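Cell wall surface anchor family protein (Streptococcus pneumoniae, PDB 4OQ1) is an ancillary pilin that probably attaches the pilus to the bacterial cell wall. Local coordinates at residues L52-L57 against Y108-I113; A123-E128 against I139-T144. The protein carries 3 engineered substitutions. All blocks are in the same frame, centred on the assembly; numbering follows the deposited sequence.

Contact 1 and contact 2 lie in the N-terminal domain, their centres 9 Å apart, and they meet through neighbouring strands of one curled sheet. Segment 108-113 belongs to the first contact and 123-128 to the second, and the two are laced together by probable backbone hydrogen bonds, V110 N to F125 O and Y108 N to F127 O, both 2.9 Å. At the corner beyond V110, I113 also reaches the last segment, its CD1 lying 3.3 Å from CB of A141. Contact 1 is thus lateral strand pairing, whereas contact 2 brings the final edge strand and its exit across that same sheet. Both serve as structural packing.

Contact 1: residues L52-L57 against Y108-I113; sequences LQVWKL and YYVRSI
W55 and Y109 form an antiparallel hydrogen-bonded pair. W55 N gives its hydrogen to Y109 O at 3.0 Å, and Y109 N returns one to W55 O at 2.8 Å; both bonds are nearly straight. K56 and Y108 follow as a non-hydrogen-bonded pair.

Past V110 the second segment turns a corner, and two waters take over from direct pairing. One accepts from R111 N and donates to Q53 O, while the other accepts from Q53 N and donates to S112 O, so water bridges link Q53 to R111 N and S112 O where the strands part.

The aromatic side chains of W55 and Y109 lie alongside each other, pointing the same way. Their planes are inclined at 45°, with W55 CE3 3.8 Å from Y109 CD2. R111 crosses the far end of the indole, its CB 4.0 Å from W55 CZ3, and then bends so that NH1 donates to Y109 OH at 2.8 Å, approaching from the edge of the phenol ring. The long arginine suits this corner: its methylenes touch the CZ3/CH2 end of the tryptophan while its NH2 reaches H74 O. K86 adds a cation-pi contact to W55.

The packing round V54, Y108 and V110 is mostly apolar. V54 sets CG2 against Y108 CD1 (3.7 Å) and CG1 against V110 CG2 (3.9 Å), a branched residue filling two directions at once. L52, with CG anti to its own N (chi1 -174°), swings CD1 to within 4.0 Å of V110 CG1. K56 crosses the Y108 ring obliquely, its CB and CG both near CE1, while Y108 OH bonds to P104 O.

This is antiparallel pairing of strands 50-56 and 106-110 inside the mixed beta-sheet of the N-terminal domain, in a pilin described as having CnaB and IgG-rev folds.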
loop_
_atom_site.group_PDB
_atom_site.type_symbol
_atom_site.label_atom_id
_atom_site.label_comp_id
_atom_site.label_asym_id
_atom_site.label_seq_id
_atom_site.Cartn_x
_atom_site.Cartn_y
_atom_site.Cartn_z
ATOM N N LEU A 52 -33.023 2.238 6.589
ATOM C CA LEU A 52 -32.990 3.429 5.694
ATOM C C LEU A 52 -33.768 4.589 6.306
ATOM O O LEU A 52 -34.955 4.485 6.546
ATOM C CB LEU A 52 -33.525 3.049 4.355
ATOM C CG LEU A 52 -33.382 4.192 3.350
ATOM C CD1 LEU A 52 -31.926 4.370 2.812
ATOM C CD2 LEU A 52 -34.359 3.967 2.242
ATOM N N GLN A 53 -33.089 5.659 6.680
ATOM C CA GLN A 53 -33.731 6.833 7.188
ATOM C C GLN A 53 -34.365 7.625 6.043
ATOM O O GLN A 53 -33.682 7.856 4.988
ATOM C CB GLN A 53 -32.710 7.762 7.856
ATOM C CG GLN A 53 -31.991 7.121 9.046
ATOM C CD GLN A 53 -32.949 6.700 10.138
ATOM O OE1 GLN A 53 -33.915 7.391 10.477
ATOM N NE2 GLN A 53 -32.708 5.539 10.648
ATOM N N VAL A 54 -35.625 8.022 6.219
ATOM C CA VAL A 54 -36.329 8.831 5.239
ATOM C C VAL A 54 -37.155 9.982 5.859
ATOM O O VAL A 54 -37.467 10.002 7.068
ATOM C CB VAL A 54 -37.243 7.979 4.326
ATOM C CG1 VAL A 54 -36.521 6.823 3.707
ATOM C CG2 VAL A 54 -38.496 7.495 5.072
ATOM N N TRP A 55 -37.536 10.923 5.026
ATOM C CA TRP A 55 -38.546 11.862 5.370
ATOM C C TRP A 55 -39.677 11.667 4.446
ATOM O O TRP A 55 -39.479 11.721 3.226
ATOM C CB TRP A 55 -38.018 13.266 5.177
ATOM C CG TRP A 55 -36.955 13.706 6.150
ATOM C CD1 TRP A 55 -37.145 14.482 7.281
ATOM C CD2 TRP A 55 -35.591 13.385 6.126
ATOM N NE1 TRP A 55 -35.980 14.680 7.935
ATOM C CE2 TRP A 55 -34.996 14.003 7.292
ATOM C CE3 TRP A 55 -34.804 12.606 5.305
ATOM C CZ2 TRP A 55 -33.659 13.925 7.553
ATOM C CZ3 TRP A 55 -33.448 12.494 5.559
ATOM C CH2 TRP A 55 -32.890 13.155 6.689
ATOM N N LYS A 56 -40.879 11.583 4.969
ATOM C CA LYS A 56 -42.090 11.440 4.124
ATOM C C LYS A 56 -42.689 12.816 3.898
ATOM O O LYS A 56 -42.970 13.562 4.868
ATOM C CB LYS A 56 -43.103 10.520 4.838
ATOM C CG LYS A 56 -44.411 10.243 4.039
ATOM C CD LYS A 56 -45.456 9.399 4.845
ATOM C CE LYS A 56 -46.610 8.961 3.960
ATOM N NZ LYS A 56 -47.300 10.059 3.231
ATOM N N LEU A 57 -42.766 13.208 2.637
ATOM C CA LEU A 57 -43.139 14.562 2.278
ATOM C C LEU A 57 -44.667 14.729 2.329
ATOM O O LEU A 57 -45.356 13.805 2.112
ATOM C CB LEU A 57 -42.601 14.987 0.882
ATOM C CG LEU A 57 -41.146 14.815 0.454
ATOM C CD1 LEU A 57 -40.778 15.432 -0.932
ATOM C CD2 LEU A 57 -40.249 15.432 1.444
ATOM N N TYR A 108 -41.058 10.120 -0.665
ATOM C CA TYR A 108 -40.043 9.959 0.362
ATOM C C TYR A 108 -38.724 10.600 -0.088
ATOM O O TYR A 108 -38.387 10.540 -1.232
ATOM C CB TYR A 108 -39.865 8.535 0.611
ATOM C CG TYR A 108 -41.035 7.864 1.256
ATOM C CD1 TYR A 108 -41.246 7.918 2.608
ATOM C CD2 TYR A 108 -41.839 6.996 0.481
ATOM C CE1 TYR A 108 -42.319 7.255 3.199
ATOM C CE2 TYR A 108 -42.891 6.284 1.046
ATOM C CZ TYR A 108 -43.145 6.423 2.402
ATOM O OH TYR A 108 -44.169 5.722 2.951
ATOM N N TYR A 109 -38.037 11.313 0.820
ATOM C CA TYR A 109 -36.752 11.880 0.526
ATOM C C TYR A 109 -35.703 11.094 1.306
ATOM O O TYR A 109 -35.894 10.794 2.503
ATOM C CB TYR A 109 -36.738 13.349 1.056
ATOM C CG TYR A 109 -35.447 14.047 1.007
ATOM C CD1 TYR A 109 -34.758 14.222 -0.203
ATOM C CD2 TYR A 109 -34.962 14.705 2.121
ATOM C CE1 TYR A 109 -33.525 14.915 -0.242
ATOM C CE2 TYR A 109 -33.744 15.348 2.103
ATOM C CZ TYR A 109 -33.042 15.527 0.917
ATOM O OH TYR A 109 -31.869 16.263 0.824
ATOM N N VAL A 110 -34.584 10.801 0.648
ATOM C CA VAL A 110 -33.415 10.067 1.257
ATOM C C VAL A 110 -32.177 10.964 1.122
ATOM O O VAL A 110 -32.016 11.663 0.115
ATOM C CB VAL A 110 -33.149 8.755 0.525
ATOM C CG1 VAL A 110 -31.919 7.997 1.032
ATOM C CG2 VAL A 110 -34.395 7.894 0.572
ATOM N N ARG A 111 -31.397 11.009 2.183
ATOM C CA ARG A 111 -30.110 11.662 2.205
ATOM C C ARG A 111 -28.891 10.755 2.317
ATOM O O ARG A 111 -27.780 11.137 1.924
ATOM C CB ARG A 111 -30.098 12.600 3.382
ATOM C CG ARG A 111 -30.537 14.007 2.980
ATOM C CD ARG A 111 -30.396 15.053 4.079
ATOM N NE ARG A 111 -29.113 15.736 4.033
ATOM C CZ ARG A 111 -28.851 16.774 3.259
ATOM N NH1 ARG A 111 -29.786 17.236 2.438
ATOM N NH2 ARG A 111 -27.673 17.377 3.334
ATOM N N SER A 112 -29.078 9.572 2.883
ATOM C CA SER A 112 -28.044 8.582 3.069
ATOM C C SER A 112 -28.593 7.169 2.922
ATOM O O SER A 112 -29.625 6.870 3.508
ATOM C CB SER A 112 -27.599 8.691 4.566
ATOM O OG SER A 112 -26.496 7.849 4.835
ATOM N N ILE A 113 -27.914 6.309 2.173
ATOM C CA ILE A 113 -28.244 4.886 2.100
ATOM C C ILE A 113 -27.512 4.121 3.221
ATOM O O ILE A 113 -28.113 3.246 3.812
ATOM C CB ILE A 113 -27.929 4.335 0.779
ATOM C CG1 ILE A 113 -28.823 5.051 -0.215
ATOM C CG2 ILE A 113 -28.157 2.816 0.720
ATOM C CD1 ILE A 113 -28.677 4.668 -1.651
HETATM O O HOH W 1 -31.525 9.429 4.650
HETATM O O HOH W 2 -30.260 5.966 5.923
#

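Contact 2: residues A123-E128 against I139-T144; sequences AEFLFE and IVAKKT
K142 O, which also rests 3.5 Å from A123 CB, accepts a hydrogen bond of 2.6 Å from a water. That water in turn takes a weak one from E124 N, at 3.1 Å, and so bridges two segments of the chain whose backbones are not paired directly. The small side chain of A123 lets the carbonyl come this close.

Beside the bridge, T144 turns its methyl group inward. CG2 sits between the backbone N and the carbonyl carbon of its own residue, with OG1 anti to that N (chi1 -178°), which brings the methyl to 3.3 Å from A123 N. A141 presents only a methyl to the same surface, a size that fits between A123 CB and CE1 of F125.

Further along, the contact is wholly apolar and rests on I139. Its CG2 lies over one face of the F125 ring, while the extended branch runs on until CD1 is 4.0 Å from F125 CE2. The same CD1 presses against F127 CB at 3.4 Å, so a single beta-branched side chain spans both phenylalanines. The CB of F125 points toward segment 139-144, and chi1 of 57° sets the ring between its own backbone N and carbonyl carbon.

Segment 139-144 leaves the edge strand 137-140, which pairs alongside strand 28-33. The sheet curls so that strand 120-129, near its other end, faces this pair: F125 also touches L32, and F127 touches L30. E124, in contrast, holds H74 through OE1, and the departing chain is fastened by A141 O to Y121 OH and by K143 N to E35, beside strands 120-129 and 28-33.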
loop_
_atom_site.group_PDB
_atom_site.type_symbol
_atom_site.label_atom_id
_atom_site.label_comp_id
_atom_site.label_asym_id
_atom_site.label_seq_id
_atom_site.Cartn_x
_atom_site.Cartn_y
_atom_site.Cartn_z
ATOM N N ALA A 123 -26.455 9.786 -0.530
ATOM C CA ALA A 123 -27.259 9.773 -1.707
ATOM C C ALA A 123 -28.572 10.578 -1.469
ATOM O O ALA A 123 -29.353 10.258 -0.613
ATOM C CB ALA A 123 -27.571 8.346 -2.087
ATOM N N GLU A 124 -28.811 11.561 -2.294
ATOM C CA GLU A 124 -29.939 12.392 -2.191
ATOM C C GLU A 124 -30.884 12.200 -3.310
ATOM O O GLU A 124 -30.545 12.575 -4.450
ATOM C CB GLU A 124 -29.500 13.795 -2.168
ATOM C CG GLU A 124 -28.655 14.044 -0.884
ATOM C CD GLU A 124 -28.044 15.472 -0.815
ATOM O OE1 GLU A 124 -28.371 16.324 -1.650
ATOM O OE2 GLU A 124 -27.242 15.696 0.116
ATOM N N PHE A 125 -32.057 11.638 -2.986
ATOM C CA PHE A 125 -33.045 11.425 -4.025
ATOM C C PHE A 125 -34.441 11.335 -3.436
ATOM O O PHE A 125 -34.629 11.187 -2.189
ATOM C CB PHE A 125 -32.725 10.165 -4.842
ATOM C CG PHE A 125 -32.614 8.913 -4.019
ATOM C CD1 PHE A 125 -31.467 8.573 -3.303
ATOM C CD2 PHE A 125 -33.692 8.053 -3.935
ATOM C CE1 PHE A 125 -31.449 7.439 -2.530
ATOM C CE2 PHE A 125 -33.648 6.916 -3.187
ATOM C CZ PHE A 125 -32.517 6.579 -2.517
ATOM N N LEU A 126 -35.420 11.268 -4.327
ATOM C CA LEU A 126 -36.763 11.016 -3.881
ATOM C C LEU A 126 -37.163 9.723 -4.506
ATOM O O LEU A 126 -36.679 9.379 -5.571
ATOM C CB LEU A 126 -37.735 12.069 -4.457
ATOM C CG LEU A 126 -37.675 13.546 -4.136
ATOM C CD1 LEU A 126 -38.905 14.255 -4.654
ATOM C CD2 LEU A 126 -37.589 13.704 -2.665
ATOM N N PHE A 127 -38.029 9.036 -3.821
ATOM C CA PHE A 127 -38.790 7.969 -4.448
ATOM C C PHE A 127 -40.304 8.018 -4.108
ATOM O O PHE A 127 -40.685 8.406 -3.023
ATOM C CB PHE A 127 -38.142 6.598 -4.143
ATOM C CG PHE A 127 -38.205 6.137 -2.722
ATOM C CD1 PHE A 127 -39.270 5.358 -2.266
ATOM C CD2 PHE A 127 -37.250 6.552 -1.819
ATOM C CE1 PHE A 127 -39.318 4.864 -0.971
ATOM C CE2 PHE A 127 -37.309 6.128 -0.487
ATOM C CZ PHE A 127 -38.346 5.312 -0.055
ATOM N N GLU A 128 -41.144 7.405 -4.962
ATOM C CA GLU A 128 -42.580 7.506 -4.707
ATOM C C GLU A 128 -43.155 6.102 -4.818
ATOM O O GLU A 128 -42.845 5.390 -5.780
ATOM C CB GLU A 128 -43.206 8.486 -5.668
ATOM C CG GLU A 128 -44.718 8.548 -5.498
ATOM C CD GLU A 128 -45.384 9.511 -6.407
ATOM O OE1 GLU A 128 -45.983 10.434 -5.875
ATOM O OE2 GLU A 128 -45.307 9.361 -7.644
ATOM N N ILE A 139 -34.243 1.651 -7.920
ATOM C CA ILE A 139 -33.478 2.874 -8.077
ATOM C C ILE A 139 -31.961 2.614 -8.019
ATOM O O ILE A 139 -31.463 1.995 -7.094
ATOM C CB ILE A 139 -33.803 3.850 -6.959
ATOM C CG1 ILE A 139 -35.223 4.352 -7.205
ATOM C CG2 ILE A 139 -32.796 4.999 -6.875
ATOM C CD1 ILE A 139 -35.742 5.289 -6.206
ATOM N N VAL A 140 -31.258 3.175 -8.990
ATOM C CA VAL A 140 -29.810 3.084 -9.069
ATOM C C VAL A 140 -29.275 4.385 -8.421
ATOM O O VAL A 140 -29.327 5.447 -9.040
ATOM C CB VAL A 140 -29.306 2.939 -10.529
ATOM C CG1 VAL A 140 -27.816 2.664 -10.552
ATOM C CG2 VAL A 140 -30.026 1.863 -11.332
ATOM N N ALA A 141 -28.779 4.312 -7.190
ATOM C CA ALA A 141 -28.547 5.549 -6.409
ATOM C C ALA A 141 -27.153 6.131 -6.668
ATOM O O ALA A 141 -26.165 5.392 -6.571
ATOM C CB ALA A 141 -28.635 5.204 -4.939
ATOM N N LYS A 142 -27.046 7.441 -6.981
ATOM C CA LYS A 142 -25.798 8.039 -7.299
ATOM C C LYS A 142 -25.225 8.419 -5.979
ATOM O O LYS A 142 -25.923 8.919 -5.125
ATOM C CB LYS A 142 -25.951 9.290 -8.148
ATOM C CG LYS A 142 -24.647 10.064 -8.305
ATOM C CD LYS A 142 -24.758 10.889 -9.571
ATOM C CE LYS A 142 -23.359 11.295 -10.065
ATOM N NZ LYS A 142 -22.844 12.236 -9.097
ATOM N N LYS A 143 -23.956 8.108 -5.804
ATOM C CA LYS A 143 -23.265 8.492 -4.551
ATOM C C LYS A 143 -22.976 9.992 -4.600
ATOM O O LYS A 143 -22.506 10.533 -5.570
ATOM C CB LYS A 143 -21.972 7.651 -4.352
ATOM C CG LYS A 143 -21.342 7.805 -2.965
ATOM C CD LYS A 143 -19.967 7.113 -2.902
ATOM C CE LYS A 143 -19.430 7.245 -1.480
ATOM N NZ LYS A 143 -18.285 6.327 -1.278
ATOM N N THR A 144 -23.201 10.630 -3.479
ATOM C CA THR A 144 -22.902 12.021 -3.287
ATOM C C THR A 144 -21.709 12.261 -2.287
ATOM O O THR A 144 -21.208 11.367 -1.691
ATOM C CB THR A 144 -24.183 12.770 -2.843
ATOM O OG1 THR A 144 -23.892 14.135 -2.711
ATOM C CG2 THR A 144 -24.615 12.292 -1.586
HETATM O O HOH W 3 -27.843 10.637 -5.104
#